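Local structure of acyl-CoA dehydrogenase (Slackia heliotrinireducens, 4RM7) at residues A[103-106]-A[107-110]; A[111-114]-A[115-119]; A[230-234]-A[235-239]; A[307-311]-A[312-316]. The protein is an acyl-CoA dehydrogenase family protein of unassigned individual function, with the helical N-terminal, beta-rich middle and helical C-terminal domains of that family. One frame throughout, in Å; residues are numbered along the deposited sequence.

Contact 1 of 4, residues A[103-106]-A[107-110]; sequences FASS and AQTS
A capping box between Ser105 and Gln108 starts helix 106-119, right after helix 90-103 has ended. Ser105 is the N-cap. Its OG accepts the backbone N-H of Gln108 at 3.1 Å from Gln108 N. Here chi1 of 67° sets the hydroxyl oxygen between Ser105 N and the carbonyl carbon, facing the first turn. The return bond runs from Ser105 N to the side-chain oxygen OE1 of Gln108, 3.2 Å away. The N-H points at it with an angle of 149°, only slightly tilted from the amide plane. The same OE1 also accepts Lys229 N, and the NE2 of Gln108 bonds to Arg227 O. The amide is thus held at both ends and ties the cap to the loop 227-229.

The methyl group of Ala104 packs against the first turn. Its CB lies 3.5 Å from Thr109 CG2. Further on, Ser105 O receives Thr109 N at 3.0 Å. Ser106 O takes two bonds, from Ser110 N at 2.8 Å and from the hydroxyl of Thr109, whose OG1 is 3.3 Å away and tilted from the carbonyl plane. Reciprocal bonds between N-cap serine and the third residue beyond it are the signature of a capping box at a helix N-terminus.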
loop_
_atom_site.group_PDB
_atom_site.type_symbol
_atom_site.label_atom_id
_atom_site.label_comp_id
_atom_site.label_asym_id
_atom_site.label_seq_id
_atom_site.Cartn_x
_atom_site.Cartn_y
_atom_site.Cartn_z
ATOM N N PHE A 103 16.002 -36.216 15.311
ATOM C CA PHE A 103 15.435 -37.447 14.745
ATOM C C PHE A 103 16.362 -38.658 14.764
ATOM O O PHE A 103 15.940 -39.775 14.442
ATOM C CB PHE A 103 14.976 -37.198 13.312
ATOM C CG PHE A 103 13.688 -36.455 13.224
ATOM C CD1 PHE A 103 12.480 -37.136 13.261
ATOM C CD2 PHE A 103 13.675 -35.081 13.123
ATOM C CE1 PHE A 103 11.281 -36.457 13.188
ATOM C CE2 PHE A 103 12.478 -34.397 13.054
ATOM C CZ PHE A 103 11.282 -35.088 13.085
ATOM N N ALA A 104 17.616 -38.450 15.147
ATOM C CA ALA A 104 18.577 -39.545 15.134
ATOM C C ALA A 104 19.227 -39.746 16.493
ATOM O O ALA A 104 19.368 -38.799 17.266
ATOM C CB ALA A 104 19.639 -39.298 14.078
ATOM N N SER A 105 19.635 -40.984 16.764
ATOM C CA SER A 105 20.323 -41.326 17.999
ATOM C C SER A 105 21.640 -40.594 18.122
ATOM O O SER A 105 22.188 -40.110 17.138
ATOM C CB SER A 105 20.581 -42.827 18.072
ATOM O OG SER A 105 21.509 -43.225 17.080
ATOM N N SER A 106 22.163 -40.542 19.340
ATOM C CA SER A 106 23.431 -39.881 19.586
ATOM C C SER A 106 24.535 -40.524 18.757
ATOM O O SER A 106 25.356 -39.831 18.157
ATOM C CB SER A 106 23.764 -39.935 21.069
ATOM O OG SER A 106 22.643 -39.511 21.822
ATOM N N ALA A 107 24.539 -41.851 18.707
ATOM C CA ALA A 107 25.524 -42.572 17.915
ATOM C C ALA A 107 25.413 -42.203 16.434
ATOM O O ALA A 107 26.425 -42.072 15.752
ATOM C CB ALA A 107 25.368 -44.074 18.105
ATOM N N GLN A 108 24.190 -42.029 15.941
ATOM C CA GLN A 108 23.987 -41.651 14.543
ATOM C C GLN A 108 24.448 -40.222 14.234
ATOM O O GLN A 108 24.931 -39.949 13.131
ATOM C CB GLN A 108 22.517 -41.792 14.154
ATOM C CG GLN A 108 22.078 -43.210 13.844
ATOM C CD GLN A 108 20.620 -43.281 13.408
ATOM O OE1 GLN A 108 19.766 -42.556 13.925
ATOM N NE2 GLN A 108 20.331 -44.151 12.445
ATOM N N THR A 109 24.297 -39.313 15.194
ATOM C CA THR A 109 24.600 -37.907 14.943
ATOM C C THR A 109 26.042 -37.542 15.295
ATOM O O THR A 109 26.593 -36.583 14.757
ATOM C CB THR A 109 23.658 -36.979 15.724
ATOM O OG1 THR A 109 23.973 -37.052 17.117
ATOM C CG2 THR A 109 22.215 -37.385 15.519
ATOM N N SER A 110 26.644 -38.305 16.197
ATOM C CA SER A 110 28.002 -38.029 16.647
ATOM C C SER A 110 28.994 -37.797 15.497
ATOM O O SER A 110 29.715 -36.799 15.518
ATOM C CB SER A 110 28.499 -39.157 17.548
ATOM O OG SER A 110 29.870 -38.982 17.854
#

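Contact 2 of 4, residues A[111-114]-A[115-119]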
loop_
_atom_site.group_PDB
_atom_site.type_symbol
_atom_site.label_atom_id
_atom_site.label_comp_id
_atom_site.label_asym_id
_atom_site.label_seq_id
_atom_site.Cartn_x
_atom_site.Cartn_y
_atom_site.Cartn_z
ATOM N N PRO A 111 29.034 -38.696 14.488
ATOM C CA PRO A 111 29.993 -38.429 13.406
ATOM C C PRO A 111 29.768 -37.092 12.713
ATOM O O PRO A 111 30.721 -36.374 12.422
ATOM C CB PRO A 111 29.756 -39.589 12.425
ATOM C CG PRO A 111 28.475 -40.236 12.851
ATOM C CD PRO A 111 28.394 -40.014 14.322
ATOM N N PHE A 112 28.512 -36.753 12.474
ATOM C CA PHE A 112 28.181 -35.524 11.763
ATOM C C PHE A 112 28.459 -34.276 12.578
ATOM O O PHE A 112 28.895 -33.266 12.023
ATOM C CB PHE A 112 26.721 -35.534 11.342
ATOM C CG PHE A 112 26.402 -36.573 10.322
ATOM C CD1 PHE A 112 26.566 -36.306 8.969
ATOM C CD2 PHE A 112 25.949 -37.824 10.711
ATOM C CE1 PHE A 112 26.280 -37.263 8.021
ATOM C CE2 PHE A 112 25.661 -38.797 9.766
ATOM C CZ PHE A 112 25.824 -38.519 8.418
ATOM N N ARG A 113 28.193 -34.325 13.882
ATOM C CA ARG A 113 28.470 -33.172 14.726
ATOM C C ARG A 113 29.970 -32.938 14.750
ATOM O O ARG A 113 30.443 -31.809 14.618
ATOM C CB ARG A 113 27.943 -33.361 16.152
ATOM C CG ARG A 113 28.543 -32.339 17.132
ATOM C CD ARG A 113 27.808 -32.235 18.464
ATOM N NE ARG A 113 26.613 -31.391 18.400
ATOM C CZ ARG A 113 26.615 -30.058 18.269
ATOM N NH1 ARG A 113 25.460 -29.391 18.233
ATOM N NH2 ARG A 113 27.760 -29.382 18.161
ATOM N N THR A 114 30.714 -34.025 14.903
ATOM C CA THR A 114 32.162 -33.950 15.006
ATOM C C THR A 114 32.765 -33.349 13.750
ATOM O O THR A 114 33.657 -32.506 13.823
ATOM C CB THR A 114 32.767 -35.328 15.275
ATOM O OG1 THR A 114 32.539 -35.667 16.650
ATOM C CG2 THR A 114 34.266 -35.328 14.994
ATOM N N GLU A 115 32.257 -33.761 12.600
ATOM C CA GLU A 115 32.754 -33.225 11.353
ATOM C C GLU A 115 32.483 -31.719 11.270
ATOM O O GLU A 115 33.325 -30.941 10.809
ATOM C CB GLU A 115 32.122 -33.952 10.174
ATOM C CG GLU A 115 32.545 -33.372 8.848
ATOM C CD GLU A 115 31.872 -34.029 7.672
ATOM O OE1 GLU A 115 31.500 -33.289 6.732
ATOM O OE2 GLU A 115 31.722 -35.275 7.687
ATOM N N TYR A 116 31.307 -31.314 11.736
ATOM C CA TYR A 116 30.916 -29.916 11.700
ATOM C C TYR A 116 31.809 -29.066 12.604
ATOM O O TYR A 116 32.201 -27.958 12.237
ATOM C CB TYR A 116 29.444 -29.770 12.098
ATOM C CG TYR A 116 28.936 -28.343 12.102
ATOM C CD1 TYR A 116 28.988 -27.566 10.955
ATOM C CD2 TYR A 116 28.397 -27.778 13.261
ATOM C CE1 TYR A 116 28.515 -26.262 10.956
ATOM C CE2 TYR A 116 27.924 -26.476 13.279
ATOM C CZ TYR A 116 27.985 -25.725 12.122
ATOM O OH TYR A 116 27.514 -24.437 12.138
ATOM N N GLN A 117 32.143 -29.590 13.777
ATOM C CA GLN A 117 32.991 -28.858 14.716
ATOM C C GLN A 117 34.438 -28.809 14.251
ATOM O O GLN A 117 35.159 -27.849 14.524
ATOM C CB GLN A 117 32.884 -29.474 16.108
ATOM C CG GLN A 117 31.485 -29.287 16.685
ATOM C CD GLN A 117 31.261 -29.997 18.003
ATOM O OE1 GLN A 117 30.466 -29.546 18.831
ATOM N NE2 GLN A 117 31.945 -31.117 18.205
ATOM N N ASP A 118 34.853 -29.827 13.510
ATOM C CA ASP A 118 36.226 -29.888 13.039
ATOM C C ASP A 118 36.431 -29.165 11.709
ATOM O O ASP A 118 37.550 -28.792 11.380
ATOM C CB ASP A 118 36.683 -31.347 12.912
ATOM C CG ASP A 118 36.690 -32.085 14.249
ATOM O OD1 ASP A 118 36.654 -31.423 15.312
ATOM O OD2 ASP A 118 36.741 -33.337 14.234
ATOM N N THR A 119 35.370 -28.966 10.933
ATOM C CA THR A 119 35.546 -28.331 9.626
ATOM C C THR A 119 34.610 -27.152 9.355
ATOM O O THR A 119 34.900 -26.330 8.489
ATOM C CB THR A 119 35.351 -29.334 8.488
ATOM O OG1 THR A 119 33.955 -29.624 8.348
ATOM C CG2 THR A 119 36.115 -30.618 8.772
#
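Pro111 touches Glu115 through the backbone, its O accepting Glu115 N at 3.0 Å. The proline has no N-H to give. Helix 106-119 is kinked here, where the N atoms of Pro111 and Phe112 make no bond to the turn before. Phe112 follows with a bond from Tyr116 N to its O, 3.1 Å long.

Arg113 carries the main side-chain contact. Its CG stands anti to the backbone N (chi1 165°), and a bend at chi3 turns the guanidinium back toward Gln117, one turn later. NH2 donates to Gln117 OE1 at 2.8 Å. The oxygen sits at the guanidinium edge. The amide is met from above, with NH2 51° out of the carbonyl plane, and the two planes are 61° apart. Aliphatic CG of Arg113 also lies against the Gln117 amide, 3.7 Å from its CD. NH1 has other partners, a salt bridge to Glu101 and a bond to Ile60 O.

Thr114 lies beside Asp118, both pointing the same way. Its O accepts Asp118 N at 3.0 Å. At the last turn, Glu115 O accepts both Thr119 N and Thr119 OG1, from opposite faces of its plane.

Phe112, Arg113 and Tyr116 cover helix 90-103 at Leu94, Leu97 and Leu100. Tyr116 also reaches Phe49 and Val50 of helix 43-50, while the Phe112 ring stands nearly perpendicular to that of Tyr124, in strand 124-127.

Contact 3 of 4, residues A[230-234]-A[235-239]; sequences GSSKG and FSQLY
At the start of helix 234-270, Gly234 has a positive phi (88°) and its carbonyl faces the first turn, where O receives weak bonds from Gln237 N at 3.2 Å and from Leu238 N at 3.4 Å. Positive phi is readily taken by glycine.

Gln237 makes the main side-chain contact, with Ser232 in the loop before the helix. Chi1 sets CG of Gln237 beside Ser232 CB, 3.5 Å away, and the bend at chi2 (-61°) turns the amide alongside the serine. The amide NE2 lies 3.2 Å from Ser232 OG, but the angle is too poor for a hydrogen bond. The hydroxyl is engaged elsewhere, with Ala102 O at the end of helix 90-103. Backbone bonds also join Ser232 and Ala102. At the base of the same side chain, Gln237 CB is 3.6 Å from Lys233 O. The hydroxyl of Ser236 comes to the same carbonyl, with OG 3.5 Å from Lys233 O. The Phe235 ring meets that of Phe185.

Across the junction the loop and the helix are joined by weak backbone bonds to Gly234 O and by van der Waals packing. The firmer polar link of this loop goes through Ser232 to the neighbouring helix.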
loop_
_atom_site.group_PDB
_atom_site.type_symbol
_atom_site.label_atom_id
_atom_site.label_comp_id
_atom_site.label_asym_id
_atom_site.label_seq_id
_atom_site.Cartn_x
_atom_site.Cartn_y
_atom_site.Cartn_z
ATOM N N GLY A 230 15.315 -42.142 16.289
ATOM C CA GLY A 230 15.489 -41.073 17.258
ATOM C C GLY A 230 14.386 -40.916 18.283
ATOM O O GLY A 230 13.379 -41.629 18.251
ATOM N N SER A 231 14.589 -39.972 19.201
ATOM C CA SER A 231 13.598 -39.647 20.223
ATOM C C SER A 231 12.350 -39.031 19.588
ATOM O O SER A 231 11.222 -39.419 19.906
ATOM C CB SER A 231 14.194 -38.692 21.263
ATOM O OG SER A 231 14.684 -37.511 20.650
ATOM N N SER A 232 12.563 -38.083 18.680
ATOM C CA SER A 232 11.471 -37.377 18.015
ATOM C C SER A 232 10.839 -38.189 16.880
ATOM O O SER A 232 11.519 -38.955 16.181
ATOM C CB SER A 232 11.970 -36.040 17.472
ATOM O OG SER A 232 12.748 -35.362 18.443
ATOM N N LYS A 233 9.537 -38.002 16.690
ATOM C CA LYS A 233 8.798 -38.770 15.695
ATOM C C LYS A 233 7.666 -37.966 15.058
ATOM O O LYS A 233 6.993 -37.168 15.724
ATOM C CB LYS A 233 8.241 -40.061 16.327
ATOM C CG LYS A 233 9.273 -41.173 16.458
ATOM C CD LYS A 233 8.820 -42.240 17.410
ATOM C CE LYS A 233 9.923 -43.252 17.678
ATOM N NZ LYS A 233 9.449 -44.357 18.576
ATOM N N GLY A 234 7.476 -38.181 13.757
ATOM C CA GLY A 234 6.292 -37.714 13.058
ATOM C C GLY A 234 6.422 -36.317 12.524
ATOM O O GLY A 234 7.356 -35.602 12.883
ATOM N N PHE A 235 5.477 -35.930 11.671
ATOM C CA PHE A 235 5.471 -34.608 11.057
ATOM C C PHE A 235 5.419 -33.537 12.126
ATOM O O PHE A 235 6.068 -32.498 12.002
ATOM C CB PHE A 235 4.284 -34.429 10.111
ATOM C CG PHE A 235 3.925 -35.657 9.339
ATOM C CD1 PHE A 235 4.293 -35.786 8.009
ATOM C CD2 PHE A 235 3.191 -36.682 9.937
ATOM C CE1 PHE A 235 3.948 -36.925 7.294
ATOM C CE2 PHE A 235 2.850 -37.818 9.235
ATOM C CZ PHE A 235 3.226 -37.937 7.914
ATOM N N SER A 236 4.624 -33.800 13.161
ATOM C CA SER A 236 4.455 -32.886 14.290
ATOM C C SER A 236 5.794 -32.350 14.766
ATOM O O SER A 236 5.986 -31.140 14.889
ATOM C CB SER A 236 3.730 -33.586 15.447
ATOM O OG SER A 236 4.302 -34.862 15.718
ATOM N N GLN A 237 6.728 -33.258 15.005
ATOM C CA GLN A 237 8.053 -32.873 15.453
ATOM C C GLN A 237 8.830 -32.089 14.394
ATOM O O GLN A 237 9.498 -31.106 14.710
ATOM C CB GLN A 237 8.838 -34.108 15.876
ATOM C CG GLN A 237 9.070 -34.156 17.371
ATOM C CD GLN A 237 9.875 -32.960 17.868
ATOM O OE1 GLN A 237 9.385 -32.154 18.666
ATOM N NE2 GLN A 237 11.116 -32.842 17.395
ATOM N N LEU A 238 8.746 -32.537 13.146
ATOM C CA LEU A 238 9.427 -31.871 12.049
ATOM C C LEU A 238 8.903 -30.459 11.897
ATOM O O LEU A 238 9.669 -29.498 11.787
ATOM C CB LEU A 238 9.236 -32.649 10.747
ATOM C CG LEU A 238 9.852 -32.028 9.492
ATOM C CD1 LEU A 238 11.369 -31.941 9.626
ATOM C CD2 LEU A 238 9.466 -32.835 8.268
ATOM N N TYR A 239 7.582 -30.347 11.916
ATOM C CA TYR A 239 6.915 -29.072 11.744
ATOM C C TYR A 239 7.346 -28.034 12.793
ATOM O O TYR A 239 7.563 -26.861 12.473
ATOM C CB TYR A 239 5.399 -29.272 11.780
ATOM C CG TYR A 239 4.699 -28.131 11.115
ATOM C CD1 TYR A 239 4.526 -28.123 9.736
ATOM C CD2 TYR A 239 4.262 -27.022 11.852
ATOM C CE1 TYR A 239 3.909 -27.058 9.105
ATOM C CE2 TYR A 239 3.643 -25.948 11.230
ATOM C CZ TYR A 239 3.470 -25.981 9.856
ATOM O OH TYR A 239 2.862 -24.940 9.213
#

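Contact 4 of 4, residues A[307-311]-A[312-316]; sequences REYDR and GEHKR
The rings of Tyr309 and His314 form an offset stack. Their centroids are 4.0 Å apart and their planes 14° from parallel. The imidazole covers one face of the tyrosine ring, and His314 CB adds a CH-pi contact over that face, 3.9 Å from the Tyr309 ring centroid. On the imidazole, Tyr309 OH lies over one face and Arg316 N over the opposite one. The Arg311 guanidinium has Arg307 O and Glu308 CA over a face and Glu313 at its edge.

The turn between Tyr309 and His314 is a Schellman motif that ends helix 282-311. Gly312 has positive phi (77°). Glu313 N bonds back to Glu308 O at 3.0 Å, and Gly312 N to Tyr309 O at 2.8 Å. The chain reversal lays His314 on the tyrosine, and the two side chains run the same way. A water accepts from His314 N.

Glu308 reaches across to the start of the next helix. Its OE1 accepts the hydroxyl of Ser318 and, weakly, the backbone N of the N-cap residue Lys315, 3.4 Å away. Asn2 of the second subunit packs on Glu308.

Arg311 and Glu313 close the turn with a salt bridge. A bend at chi3 brings NE to Glu313 OE1 at 3.0 Å. The oxygen lies in the guanidinium plane, while NE approaches from above the carboxylate plane.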
loop_
_atom_site.group_PDB
_atom_site.type_symbol
_atom_site.label_atom_id
_atom_site.label_comp_id
_atom_site.label_asym_id
_atom_site.label_seq_id
_atom_site.Cartn_x
_atom_site.Cartn_y
_atom_site.Cartn_z
ATOM N N ARG A 307 12.796 -14.551 21.784
ATOM C CA ARG A 307 12.876 -14.505 23.236
ATOM C C ARG A 307 11.772 -15.366 23.862
ATOM O O ARG A 307 11.981 -15.953 24.923
ATOM C CB ARG A 307 12.819 -13.055 23.748
ATOM C CG ARG A 307 14.113 -12.257 23.532
ATOM C CD ARG A 307 14.028 -10.835 24.122
ATOM N NE ARG A 307 15.313 -10.285 24.567
ATOM C CZ ARG A 307 15.685 -9.005 24.392
ATOM N NH1 ARG A 307 14.884 -8.131 23.776
ATOM N NH2 ARG A 307 16.867 -8.579 24.830
ATOM N N GLU A 308 10.620 -15.470 23.200
ATOM C CA GLU A 308 9.559 -16.399 23.638
ATOM C C GLU A 308 10.059 -17.831 23.769
ATOM O O GLU A 308 9.807 -18.488 24.771
ATOM C CB GLU A 308 8.375 -16.397 22.672
ATOM C CG GLU A 308 7.252 -15.463 23.032
ATOM C CD GLU A 308 6.085 -15.563 22.054
ATOM O OE1 GLU A 308 6.192 -16.312 21.063
ATOM O OE2 GLU A 308 5.048 -14.908 22.285
ATOM N N TYR A 309 10.750 -18.327 22.749
ATOM C CA TYR A 309 11.292 -19.674 22.830
ATOM C C TYR A 309 12.158 -19.823 24.058
ATOM O O TYR A 309 12.034 -20.785 24.799
ATOM C CB TYR A 309 12.118 -20.018 21.604
ATOM C CG TYR A 309 11.338 -20.584 20.456
ATOM C CD1 TYR A 309 10.937 -21.922 20.442
ATOM C CD2 TYR A 309 11.016 -19.784 19.366
ATOM C CE1 TYR A 309 10.226 -22.431 19.368
ATOM C CE2 TYR A 309 10.329 -20.288 18.277
ATOM C CZ TYR A 309 9.937 -21.602 18.282
ATOM O OH TYR A 309 9.244 -22.064 17.198
ATOM N N ASP A 310 13.033 -18.856 24.275
ATOM C CA ASP A 310 14.031 -18.998 25.315
ATOM C C ASP A 310 13.375 -18.948 26.694
ATOM O O ASP A 310 13.913 -19.490 27.648
ATOM C CB ASP A 310 15.114 -17.924 25.175
ATOM C CG ASP A 310 15.933 -18.061 23.875
ATOM O OD1 ASP A 310 15.967 -19.152 23.258
ATOM O OD2 ASP A 310 16.567 -17.065 23.475
ATOM N N ARG A 311 12.205 -18.317 26.786
ATOM C CA ARG A 311 11.407 -18.361 28.011
ATOM C C ARG A 311 10.609 -19.655 28.170
ATOM O O ARG A 311 10.036 -19.891 29.220
ATOM C CB ARG A 311 10.400 -17.216 28.066
ATOM C CG ARG A 311 10.957 -15.862 28.266
ATOM C CD ARG A 311 9.837 -14.885 28.614
ATOM N NE ARG A 311 8.857 -14.606 27.554
ATOM C CZ ARG A 311 9.022 -13.683 26.604
ATOM N NH1 ARG A 311 10.150 -12.979 26.539
ATOM N NH2 ARG A 311 8.069 -13.478 25.705
ATOM N N GLY A 312 10.522 -20.460 27.120
ATOM C CA GLY A 312 9.666 -21.638 27.139
ATOM C C GLY A 312 8.193 -21.311 26.947
ATOM O O GLY A 312 7.327 -22.041 27.410
ATOM N N GLU A 313 7.914 -20.208 26.258
ATOM C CA GLU A 313 6.559 -19.704 26.072
ATOM C C GLU A 313 6.267 -19.438 24.603
ATOM O O GLU A 313 5.470 -18.553 24.275
ATOM C CB GLU A 313 6.344 -18.420 26.867
ATOM C CG GLU A 313 6.456 -18.598 28.379
ATOM C CD GLU A 313 6.568 -17.268 29.131
ATOM O OE1 GLU A 313 6.543 -16.196 28.485
ATOM O OE2 GLU A 313 6.690 -17.299 30.374
ATOM N N HIS A 314 6.928 -20.192 23.729
ATOM C CA HIS A 314 6.677 -20.111 22.302
ATOM C C HIS A 314 5.203 -20.244 21.984
ATOM O O HIS A 314 4.532 -21.128 22.510
ATOM C CB HIS A 314 7.442 -21.197 21.558
ATOM C CG HIS A 314 7.021 -21.357 20.132
ATOM N ND1 HIS A 314 6.409 -22.498 19.657
ATOM C CD2 HIS A 314 7.108 -20.510 19.076
ATOM C CE1 HIS A 314 6.150 -22.354 18.368
ATOM N NE2 HIS A 314 6.566 -21.157 17.989
ATOM N N LYS A 315 4.711 -19.345 21.136
ATOM C CA LYS A 315 3.386 -19.458 20.547
ATOM C C LYS A 315 3.553 -19.531 19.042
ATOM O O LYS A 315 4.300 -18.739 18.460
ATOM C CB LYS A 315 2.499 -18.265 20.917
ATOM C CG LYS A 315 2.443 -17.934 22.392
ATOM C CD LYS A 315 1.599 -16.696 22.658
ATOM C CE LYS A 315 1.448 -16.448 24.159
ATOM N NZ LYS A 315 1.069 -17.707 24.888
ATOM N N ARG A 316 2.854 -20.468 18.408
ATOM C CA ARG A 316 2.891 -20.604 16.954
ATOM C C ARG A 316 2.555 -19.301 16.231
ATOM O O ARG A 316 3.135 -18.990 15.192
ATOM C CB ARG A 316 1.925 -21.693 16.506
ATOM C CG ARG A 316 2.286 -23.087 17.001
ATOM C CD ARG A 316 2.253 -24.098 15.874
ATOM N NE ARG A 316 0.925 -24.247 15.263
ATOM C CZ ARG A 316 0.695 -24.235 13.948
ATOM N NH1 ARG A 316 1.703 -24.069 13.090
ATOM N NH2 ARG A 316 -0.545 -24.380 13.493
HETATM O O HOH W 1 8.962 -22.311 24.200
#

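In the fold
Contacts 1 and 2 share helix 106-119: contact 1 caps its start and contact 2 runs to its end, with centres 13 Å apart. Contact 3 begins helix 234-270 and joins contact 1 through the Phe103 ring. Phe103 CZ lies 3.8 Å from Gln237 CB, and Phe103 CD1 lies 3.6 Å from Ser232 O. This joins the N-terminal and C-terminal domains. Contact 4 ends helix 282-311, in the same domain as the helix of contact 3. It meets contact 3 where Tyr239 CE2 packs 3.3 Å from Arg316 NH1; the centres of the two contacts are 19 Å apart. Contact 2 stays clear of contact 4, about 15 Å between nearest atoms. All four lie at the surface.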